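Local coordinates for RabGAP/TBC protein (Chlamydomonas reinhardtii, PDB 4P17) that belongs to the Rab-GTPase-activating TBC family of the flagellum and probably binds Rab GTPases, although its function is not established, at residues Val143-Val148 with Ala178-Ile183; Thr209-Leu214 with Met268-Glu273; Pro42-Tyr47 with Lys61-Lys66. All blocks are in the same frame, centred on the assembly; numbering follows the deposited sequence.

Interaction 1: residues Val143-Val148 with Ala178-Ile183; sequences VHNERV and ALVEDI
Glu181 reaches from helix 169-183 across to His144 and Asn145, and it gives up more surface here than any other residue. Its CG turns back beside the backbone N (chi1 -57°), and from there the chain runs extended until OE2 takes the hydrogen bond of His144 NE2, 2.9 Å long and bent to 146° at the hydrogen. The acceptor sits at the edge of the imidazole, in its plane, and is met on its syn side, somewhat out of the carboxylate plane. OE2 also bonds to Tyr141 OH, while OE1 makes a salt bridge with Lys86, so both carboxylate oxygens are engaged; the nearby lysine would probably favour the charged form of Glu181. His144 is held from the other side of its ring, ND1 bonding to Tyr94 OH. In the all-helical TBC domain this is where helix 128-144 runs out, Asn145 being the first residue to leave helical geometry. Its OD1 accepts from Val148 N (3.2 Å) in an Asx motif, the donor lying well above the carbonyl plane, and this helps shape the turn. ND2, bonded to Tyr141 OH, lies 4.0 Å from Glu181 CG and 4.1 Å from Val180 CG1. Val180 brings that same methyl tip to tip against Val148, its CG1 being 3.9 Å from Val148 CG2, an apolar touch beyond the polar cluster.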
loop_
_atom_site.group_PDB
_atom_site.type_symbol
_atom_site.label_atom_id
_atom_site.label_comp_id
_atom_site.label_asym_id
_atom_site.label_seq_id
_atom_site.Cartn_x
_atom_site.Cartn_y
_atom_site.Cartn_z
ATOM N N VAL A 143 16.387 -2.140 -14.089
ATOM C CA VAL A 143 17.680 -1.692 -14.606
ATOM C C VAL A 143 18.148 -0.402 -13.924
ATOM O O VAL A 143 19.347 -0.175 -13.789
ATOM C CB VAL A 143 17.639 -1.494 -16.137
ATOM C CG1 VAL A 143 17.344 -2.844 -16.816
ATOM C CG2 VAL A 143 16.607 -0.442 -16.550
ATOM N N HIS A 144 17.215 0.422 -13.469
ATOM C CA HIS A 144 17.565 1.644 -12.743
ATOM C C HIS A 144 18.262 1.339 -11.419
ATOM O O HIS A 144 19.202 2.016 -11.027
ATOM C CB HIS A 144 16.304 2.444 -12.517
ATOM C CG HIS A 144 16.362 3.370 -11.372
ATOM N ND1 HIS A 144 17.030 4.573 -11.409
ATOM C CD2 HIS A 144 15.793 3.287 -10.149
ATOM C CE1 HIS A 144 16.876 5.183 -10.246
ATOM N NE2 HIS A 144 16.119 4.428 -9.474
ATOM N N ASN A 145 17.754 0.321 -10.735
ATOM C CA ASN A 145 18.240 -0.135 -9.445
ATOM C C ASN A 145 18.534 -1.603 -9.576
ATOM O O ASN A 145 17.719 -2.467 -9.286
ATOM C CB ASN A 145 17.191 0.136 -8.370
ATOM C CG ASN A 145 17.689 -0.176 -6.980
ATOM O OD1 ASN A 145 18.687 -0.869 -6.807
ATOM N ND2 ASN A 145 16.982 0.316 -5.988
ATOM N N GLU A 146 19.715 -1.891 -10.100
ATOM C CA GLU A 146 20.088 -3.258 -10.392
ATOM C C GLU A 146 20.292 -4.056 -9.116
ATOM O O GLU A 146 20.226 -5.283 -9.141
ATOM C CB GLU A 146 21.368 -3.283 -11.245
ATOM N N ARG A 147 20.563 -3.367 -8.007
ATOM C CA ARG A 147 20.887 -4.077 -6.773
ATOM C C ARG A 147 19.624 -4.745 -6.270
ATOM O O ARG A 147 19.666 -5.865 -5.761
ATOM C CB ARG A 147 21.487 -3.133 -5.709
ATOM N N VAL A 148 18.494 -4.064 -6.444
ATOM C CA VAL A 148 17.202 -4.568 -6.025
ATOM C C VAL A 148 16.605 -5.437 -7.139
ATOM O O VAL A 148 16.077 -6.524 -6.906
ATOM C CB VAL A 148 16.246 -3.387 -5.675
ATOM C CG1 VAL A 148 14.803 -3.853 -5.538
ATOM C CG2 VAL A 148 16.700 -2.719 -4.405
ATOM N N ALA A 178 11.100 6.249 -4.900
ATOM C CA ALA A 178 11.037 6.867 -3.574
ATOM C C ALA A 178 10.763 5.822 -2.488
ATOM O O ALA A 178 11.387 5.817 -1.442
ATOM C CB ALA A 178 9.990 7.957 -3.554
ATOM N N LEU A 179 9.874 4.889 -2.774
ATOM C CA LEU A 179 9.482 3.872 -1.801
ATOM C C LEU A 179 10.609 2.918 -1.433
ATOM O O LEU A 179 10.909 2.692 -0.261
ATOM C CB LEU A 179 8.287 3.108 -2.374
ATOM C CG LEU A 179 7.862 1.850 -1.647
ATOM C CD1 LEU A 179 7.076 2.241 -0.383
ATOM C CD2 LEU A 179 7.034 0.972 -2.542
ATOM N N VAL A 180 11.211 2.340 -2.453
ATOM C CA VAL A 180 12.302 1.394 -2.317
ATOM C C VAL A 180 13.543 2.070 -1.787
ATOM O O VAL A 180 14.220 1.512 -0.929
ATOM C CB VAL A 180 12.636 0.744 -3.659
ATOM C CG1 VAL A 180 13.786 -0.218 -3.532
ATOM C CG2 VAL A 180 11.430 0.023 -4.204
ATOM N N GLU A 181 13.868 3.247 -2.318
ATOM C CA GLU A 181 15.166 3.826 -2.020
ATOM C C GLU A 181 15.195 4.698 -0.770
ATOM O O GLU A 181 16.243 4.796 -0.127
ATOM C CB GLU A 181 15.657 4.617 -3.226
ATOM C CG GLU A 181 15.712 3.743 -4.471
ATOM C CD GLU A 181 15.809 4.516 -5.758
ATOM O OE1 GLU A 181 16.311 5.676 -5.779
ATOM O OE2 GLU A 181 15.342 3.966 -6.768
ATOM N N ASP A 182 14.069 5.329 -0.419
ATOM C CA ASP A 182 14.082 6.419 0.580
ATOM C C ASP A 182 13.121 6.181 1.748
ATOM O O ASP A 182 13.365 6.631 2.847
ATOM C CB ASP A 182 13.736 7.760 -0.085
ATOM C CG ASP A 182 14.697 8.103 -1.209
ATOM O OD1 ASP A 182 15.892 7.778 -1.071
ATOM O OD2 ASP A 182 14.264 8.687 -2.212
ATOM N N ILE A 183 12.044 5.457 1.492
ATOM C CA ILE A 183 11.000 5.275 2.504
ATOM C C ILE A 183 11.180 3.939 3.236
ATOM O O ILE A 183 11.303 3.929 4.468
ATOM C CB ILE A 183 9.627 5.364 1.894
ATOM C CG1 ILE A 183 9.427 6.773 1.300
ATOM C CG2 ILE A 183 8.563 5.089 2.964
ATOM C CD1 ILE A 183 8.046 7.002 0.647
#

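Interaction 2: residues Thr209-Leu214 with Met268-Glu273; sequences TKLPRL and MLKIYE
Different first torsions lay Leu211 and Glu273 side by side, running in opposite senses: Leu211 has CG opposite its own carbonyl carbon (chi1 -61°), whereas Glu273 swings CG opposite the backbone N (chi1 -175°) and then stays extended. The carboxylate thus travels alongside the leucine, with Glu273 OE1 3.6 Å from Leu211 CD2. The other branch, CD1, lies over the backbone of helix 259-271, 3.6 Å from Lys270 N and 3.8 Å from Leu269 CB. Leu214 crosses Leu269 at about a right angle, its CD2 3.9 Å from the same Leu269 CB, so Leu269 CB touches both leucines. Each partner comes from a place where two helices of the TBC domain abut: Leu211 separates helix 201-210 from helix 212-221, and Tyr272 separates helix 259-271 from helix 273-277, which opens with Glu273. The extended glutamate reaches the start of helix 212-221. Its OE2 accepts from a water at 2.7 Å, and the water oxygen accepts in turn from Arg213 N at 3.1 Å. OE2 also lies against Arg213 CB at 3.6 Å. A negative charge beside the first turn of a helix would probably be stabilised by the helix dipole. Met276, one turn further along helix 273-277, packs on Leu214 and Leu269 and extends the apolar side.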
loop_
_atom_site.group_PDB
_atom_site.type_symbol
_atom_site.label_atom_id
_atom_site.label_comp_id
_atom_site.label_asym_id
_atom_site.label_seq_id
_atom_site.Cartn_x
_atom_site.Cartn_y
_atom_site.Cartn_z
ATOM N N THR A 209 2.005 -6.865 23.935
ATOM C CA THR A 209 1.707 -5.717 24.793
ATOM C C THR A 209 0.245 -5.272 24.731
ATOM O O THR A 209 -0.403 -5.081 25.763
ATOM C CB THR A 209 2.599 -4.518 24.426
ATOM O OG1 THR A 209 2.361 -4.125 23.069
ATOM C CG2 THR A 209 3.996 -4.899 24.562
ATOM N N LYS A 210 -0.269 -5.145 23.514
ATOM C CA LYS A 210 -1.593 -4.590 23.253
ATOM C C LYS A 210 -2.701 -5.627 23.159
ATOM O O LYS A 210 -3.867 -5.304 23.411
ATOM C CB LYS A 210 -1.576 -3.782 21.952
ATOM C CG LYS A 210 -0.571 -2.653 21.937
ATOM C CD LYS A 210 -1.150 -1.404 21.309
ATOM C CE LYS A 210 -0.096 -0.354 21.027
ATOM N NZ LYS A 210 -0.624 0.676 20.092
ATOM N N LEU A 211 -2.338 -6.860 22.820
ATOM C CA LEU A 211 -3.304 -7.896 22.522
ATOM C C LEU A 211 -2.874 -9.185 23.220
ATOM O O LEU A 211 -2.703 -10.216 22.590
ATOM C CB LEU A 211 -3.433 -8.074 21.004
ATOM C CG LEU A 211 -3.903 -6.847 20.203
ATOM C CD1 LEU A 211 -3.813 -7.112 18.701
ATOM C CD2 LEU A 211 -5.323 -6.420 20.582
ATOM N N PRO A 212 -2.710 -9.128 24.546
ATOM C CA PRO A 212 -2.180 -10.296 25.264
ATOM C C PRO A 212 -3.015 -11.575 25.091
ATOM O O PRO A 212 -2.431 -12.645 25.064
ATOM C CB PRO A 212 -2.171 -9.835 26.727
ATOM C CG PRO A 212 -3.117 -8.709 26.806
ATOM C CD PRO A 212 -3.055 -8.020 25.461
ATOM N N ARG A 213 -4.336 -11.460 24.946
ATOM C CA ARG A 213 -5.165 -12.628 24.668
ATOM C C ARG A 213 -4.789 -13.246 23.344
ATOM O O ARG A 213 -4.795 -14.463 23.182
ATOM C CB ARG A 213 -6.627 -12.272 24.628
ATOM C CG ARG A 213 -7.240 -12.022 25.965
ATOM C CD ARG A 213 -8.687 -11.554 25.755
ATOM N NE ARG A 213 -9.613 -12.672 25.555
ATOM C CZ ARG A 213 -10.784 -12.590 24.922
ATOM N NH1 ARG A 213 -11.177 -11.440 24.387
ATOM N NH2 ARG A 213 -11.562 -13.670 24.807
ATOM N N LEU A 214 -4.480 -12.395 22.379
ATOM C CA LEU A 214 -4.126 -12.893 21.080
ATOM C C LEU A 214 -2.762 -13.588 21.132
ATOM O O LEU A 214 -2.568 -14.624 20.507
ATOM C CB LEU A 214 -4.143 -11.749 20.056
ATOM C CG LEU A 214 -4.157 -12.212 18.605
ATOM C CD1 LEU A 214 -5.356 -13.094 18.266
ATOM C CD2 LEU A 214 -4.105 -11.032 17.645
ATOM N N MET A 268 -5.192 -4.198 12.356
ATOM C CA MET A 268 -5.934 -5.322 11.790
ATOM C C MET A 268 -6.143 -6.428 12.790
ATOM O O MET A 268 -7.213 -7.023 12.842
ATOM C CB MET A 268 -5.204 -5.887 10.584
ATOM C CG MET A 268 -5.212 -4.992 9.416
ATOM S SD MET A 268 -6.804 -4.891 8.609
ATOM C CE MET A 268 -7.162 -6.600 8.201
ATOM N N LEU A 269 -5.108 -6.724 13.568
ATOM C CA LEU A 269 -5.206 -7.778 14.560
ATOM C C LEU A 269 -6.121 -7.368 15.712
ATOM O O LEU A 269 -6.827 -8.211 16.264
ATOM C CB LEU A 269 -3.825 -8.149 15.064
ATOM C CG LEU A 269 -2.874 -8.675 13.977
ATOM C CD1 LEU A 269 -1.480 -9.016 14.507
ATOM C CD2 LEU A 269 -3.471 -9.887 13.268
ATOM N N LYS A 270 -6.095 -6.088 16.083
ATOM C CA LYS A 270 -6.975 -5.595 17.134
ATOM C C LYS A 270 -8.430 -5.723 16.712
ATOM O O LYS A 270 -9.301 -6.178 17.470
ATOM C CB LYS A 270 -6.637 -4.143 17.458
ATOM C CG LYS A 270 -7.371 -3.547 18.622
ATOM C CD LYS A 270 -6.628 -2.324 19.117
ATOM C CE LYS A 270 -7.566 -1.159 19.404
ATOM N NZ LYS A 270 -8.742 -1.532 20.229
ATOM N N ILE A 271 -8.693 -5.310 15.486
ATOM C CA ILE A 271 -10.060 -5.218 14.974
ATOM C C ILE A 271 -10.683 -6.622 14.850
ATOM O O ILE A 271 -11.873 -6.825 15.132
ATOM C CB ILE A 271 -10.022 -4.459 13.612
ATOM C CG1 ILE A 271 -9.796 -2.973 13.861
ATOM C CG2 ILE A 271 -11.289 -4.658 12.825
ATOM C CD1 ILE A 271 -9.518 -2.127 12.595
ATOM N N TYR A 272 -9.879 -7.605 14.448
ATOM C CA TYR A 272 -10.396 -8.955 14.216
ATOM C C TYR A 272 -9.967 -9.907 15.326
ATOM O O TYR A 272 -10.033 -11.108 15.156
ATOM C CB TYR A 272 -9.923 -9.472 12.866
ATOM C CG TYR A 272 -10.571 -8.708 11.776
ATOM C CD1 TYR A 272 -11.905 -8.931 11.455
ATOM C CD2 TYR A 272 -9.892 -7.702 11.118
ATOM C CE1 TYR A 272 -12.534 -8.192 10.465
ATOM C CE2 TYR A 272 -10.513 -6.956 10.131
ATOM C CZ TYR A 272 -11.828 -7.208 9.812
ATOM O OH TYR A 272 -12.451 -6.469 8.842
ATOM N N GLU A 273 -9.546 -9.355 16.459
ATOM C CA GLU A 273 -9.081 -10.182 17.572
ATOM C C GLU A 273 -10.156 -11.162 18.052
ATOM O O GLU A 273 -9.887 -12.356 18.210
ATOM C CB GLU A 273 -8.638 -9.329 18.755
ATOM C CG GLU A 273 -8.033 -10.191 19.854
ATOM C CD GLU A 273 -7.706 -9.424 21.123
ATOM O OE1 GLU A 273 -8.305 -8.341 21.373
ATOM O OE2 GLU A 273 -6.842 -9.918 21.882
HETATM O O HOH W 1 -6.096 -9.017 24.332
#

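Interaction 3: residues Pro42-Tyr47 with Lys61-Lys66; sequences PLWQHY and KEMIRK
Met63 and Trp44 dominate by CH-pi contact: the methyl CE of the methionine sits over one face of the indole, 3.8 Å from the centroid of the five-membered ring and only 14° off its normal. The chain of Met63 runs out extended through chi2 and bends at chi3 (75°), which turns the methyl onto the indole. Sulfur-aromatic contacts come with it. SD stands above the six-membered ring of Trp44, at a distance of 5.1 Å from its centroid, and the same atom is equally far from the centroid of the Tyr47 ring, which it approaches obliquely. Met63 is thus shared between two aromatic side chains of a single helix, one turn apart. Helices 27-50 and 57-65, consecutive in the chain, pack across the loop between them, their local axes 12.0 Å apart at closest approach and inclined at 124°, so the long side chains of Met63 and Trp44 fill the gap. Apolar touches complete it: CE reaches Tyr47 CD2 at 4.0 Å, Leu43 CB adds a looser contact with the same methyl, and Ile64 CG1 lies near the plane of the indole at its edge, 4.2 Å from Trp44 CH2. Pro54 of the connecting loop packs on both Tyr47 and Met63, and Val76 of helix 73-80 touches Trp44. The polar link is a water in the indole plane, which accepts from Trp44 NE1 at 2.9 Å and donates to Met63 O at 2.6 Å, tying the ring nitrogen to the backbone of the facing helix.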
loop_
_atom_site.group_PDB
_atom_site.type_symbol
_atom_site.label_atom_id
_atom_site.label_comp_id
_atom_site.label_asym_id
_atom_site.label_seq_id
_atom_site.Cartn_x
_atom_site.Cartn_y
_atom_site.Cartn_z
ATOM N N PRO A 42 -13.496 20.529 1.191
ATOM C CA PRO A 42 -13.189 21.968 1.076
ATOM C C PRO A 42 -11.806 22.364 1.606
ATOM O O PRO A 42 -11.207 23.342 1.127
ATOM C CB PRO A 42 -14.305 22.627 1.908
ATOM C CG PRO A 42 -15.432 21.639 1.885
ATOM C CD PRO A 42 -14.767 20.277 1.888
ATOM N N LEU A 43 -11.325 21.627 2.604
ATOM C CA LEU A 43 -10.007 21.830 3.185
ATOM C C LEU A 43 -8.909 21.517 2.160
ATOM O O LEU A 43 -7.997 22.319 1.932
ATOM C CB LEU A 43 -9.845 20.960 4.425
ATOM C CG LEU A 43 -10.626 21.360 5.679
ATOM C CD1 LEU A 43 -12.069 21.640 5.402
ATOM C CD2 LEU A 43 -10.506 20.262 6.702
ATOM N N TRP A 44 -8.993 20.339 1.554
ATOM C CA TRP A 44 -8.073 19.961 0.474
ATOM C C TRP A 44 -8.224 20.866 -0.760
ATOM O O TRP A 44 -7.234 21.203 -1.394
ATOM C CB TRP A 44 -8.300 18.508 0.046
ATOM C CG TRP A 44 -7.726 17.560 1.030
ATOM C CD1 TRP A 44 -8.398 16.898 2.004
ATOM C CD2 TRP A 44 -6.351 17.209 1.171
ATOM N NE1 TRP A 44 -7.537 16.125 2.738
ATOM C CE2 TRP A 44 -6.266 16.303 2.258
ATOM C CE3 TRP A 44 -5.186 17.557 0.487
ATOM C CZ2 TRP A 44 -5.069 15.736 2.669
ATOM C CZ3 TRP A 44 -3.977 16.991 0.908
ATOM C CH2 TRP A 44 -3.932 16.074 1.971
ATOM N N GLN A 45 -9.440 21.253 -1.110
ATOM C CA GLN A 45 -9.581 22.133 -2.282
ATOM C C GLN A 45 -8.797 23.433 -2.092
ATOM O O GLN A 45 -8.220 23.970 -3.043
ATOM C CB GLN A 45 -11.038 22.450 -2.565
ATOM C CG GLN A 45 -11.248 23.264 -3.841
ATOM C CD GLN A 45 -11.076 22.484 -5.127
ATOM O OE1 GLN A 45 -10.971 23.081 -6.212
ATOM N NE2 GLN A 45 -11.112 21.161 -5.039
ATOM N N HIS A 46 -8.769 23.930 -0.859
ATOM C CA HIS A 46 -8.087 25.181 -0.557
ATOM C C HIS A 46 -6.624 25.046 -0.910
ATOM O O HIS A 46 -6.011 25.949 -1.480
ATOM C CB HIS A 46 -8.243 25.549 0.934
ATOM C CG HIS A 46 -7.392 26.707 1.366
ATOM N ND1 HIS A 46 -7.635 27.999 0.956
ATOM C CD2 HIS A 46 -6.298 26.767 2.166
ATOM C CE1 HIS A 46 -6.710 28.801 1.457
ATOM N NE2 HIS A 46 -5.888 28.080 2.196
ATOM N N TYR A 47 -6.066 23.896 -0.569
ATOM C CA TYR A 47 -4.654 23.692 -0.767
ATOM C C TYR A 47 -4.286 23.440 -2.234
ATOM O O TYR A 47 -3.337 24.061 -2.738
ATOM C CB TYR A 47 -4.203 22.578 0.153
ATOM C CG TYR A 47 -4.143 23.106 1.580
ATOM C CD1 TYR A 47 -3.177 24.035 1.941
ATOM C CD2 TYR A 47 -5.040 22.696 2.543
ATOM C CE1 TYR A 47 -3.106 24.535 3.224
ATOM C CE2 TYR A 47 -4.983 23.203 3.835
ATOM C CZ TYR A 47 -4.013 24.120 4.164
ATOM O OH TYR A 47 -3.916 24.636 5.437
ATOM N N LYS A 61 0.036 16.184 8.715
ATOM C CA LYS A 61 -0.000 14.803 9.167
ATOM C C LYS A 61 -1.428 14.379 9.519
ATOM O O LYS A 61 -1.867 13.305 9.094
ATOM C CB LYS A 61 0.937 14.604 10.359
ATOM C CG LYS A 61 1.087 13.138 10.778
ATOM C CD LYS A 61 1.744 12.990 12.169
ATOM C CE LYS A 61 3.136 13.596 12.234
ATOM N NZ LYS A 61 3.923 13.412 10.984
ATOM N N GLU A 62 -2.160 15.230 10.250
ATOM C CA GLU A 62 -3.566 14.977 10.606
ATOM C C GLU A 62 -4.472 14.789 9.376
ATOM O O GLU A 62 -5.275 13.866 9.325
ATOM C CB GLU A 62 -4.146 16.128 11.459
ATOM C CG GLU A 62 -3.622 16.236 12.897
ATOM C CD GLU A 62 -4.122 17.480 13.649
ATOM O OE1 GLU A 62 -4.915 18.284 13.092
ATOM O OE2 GLU A 62 -3.713 17.649 14.821
ATOM N N MET A 63 -4.351 15.683 8.404
ATOM C CA MET A 63 -5.138 15.591 7.181
ATOM C C MET A 63 -4.875 14.288 6.426
ATOM O O MET A 63 -5.819 13.623 5.984
ATOM C CB MET A 63 -4.841 16.773 6.265
ATOM C CG MET A 63 -5.321 18.112 6.810
ATOM S SD MET A 63 -4.807 19.495 5.750
ATOM C CE MET A 63 -5.943 19.306 4.365
ATOM N N ILE A 64 -3.599 13.921 6.331
ATOM C CA ILE A 64 -3.201 12.770 5.568
ATOM C C ILE A 64 -3.690 11.522 6.298
ATOM O O ILE A 64 -4.139 10.564 5.678
ATOM C CB ILE A 64 -1.664 12.752 5.329
ATOM C CG1 ILE A 64 -1.332 13.812 4.291
ATOM C CG2 ILE A 64 -1.204 11.372 4.796
ATOM C CD1 ILE A 64 0.135 13.977 3.937
ATOM N N ARG A 65 -3.650 11.554 7.617
ATOM C CA ARG A 65 -4.192 10.445 8.381
ATOM C C ARG A 65 -5.696 10.243 8.177
ATOM O O ARG A 65 -6.163 9.137 8.333
ATOM C CB ARG A 65 -3.891 10.641 9.864
ATOM C CG ARG A 65 -2.485 10.241 10.255
ATOM C CD ARG A 65 -2.260 10.344 11.761
ATOM N NE ARG A 65 -0.904 9.937 12.119
ATOM C CZ ARG A 65 -0.452 9.820 13.368
ATOM N NH1 ARG A 65 -1.256 10.054 14.404
ATOM N NH2 ARG A 65 0.802 9.459 13.581
ATOM N N LYS A 66 -6.451 11.304 7.873
ATOM C CA LYS A 66 -7.879 11.184 7.600
ATOM C C LYS A 66 -8.201 10.777 6.148
ATOM O O LYS A 66 -9.354 10.508 5.814
ATOM C CB LYS A 66 -8.576 12.507 7.907
ATOM C CG LYS A 66 -8.683 12.848 9.398
ATOM C CD LYS A 66 -9.116 14.295 9.602
HETATM O O HOH W 2 -8.154 14.382 5.032
#

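Overall arrangement
The three contacts come in series along an all-helical chain: interaction 3 first, then interaction 1, then interaction 2. Their centres lie 29 Å (interactions 1 and 3), 30 Å (2 and 3) and 34 Å (1 and 2) apart. None touches another; nearest atoms are about 11 Å apart for interaction 3 with either of the others, and about 17 Å for interactions 1 and 2. Helix 169-183 of interaction 1 and helix 201-210 of interaction 2 are successive helices. Helix 243-256 packs both on Ile183 of interaction 1 and on Ile64 of interaction 3, so one helix touches a residue of each of these two contacts.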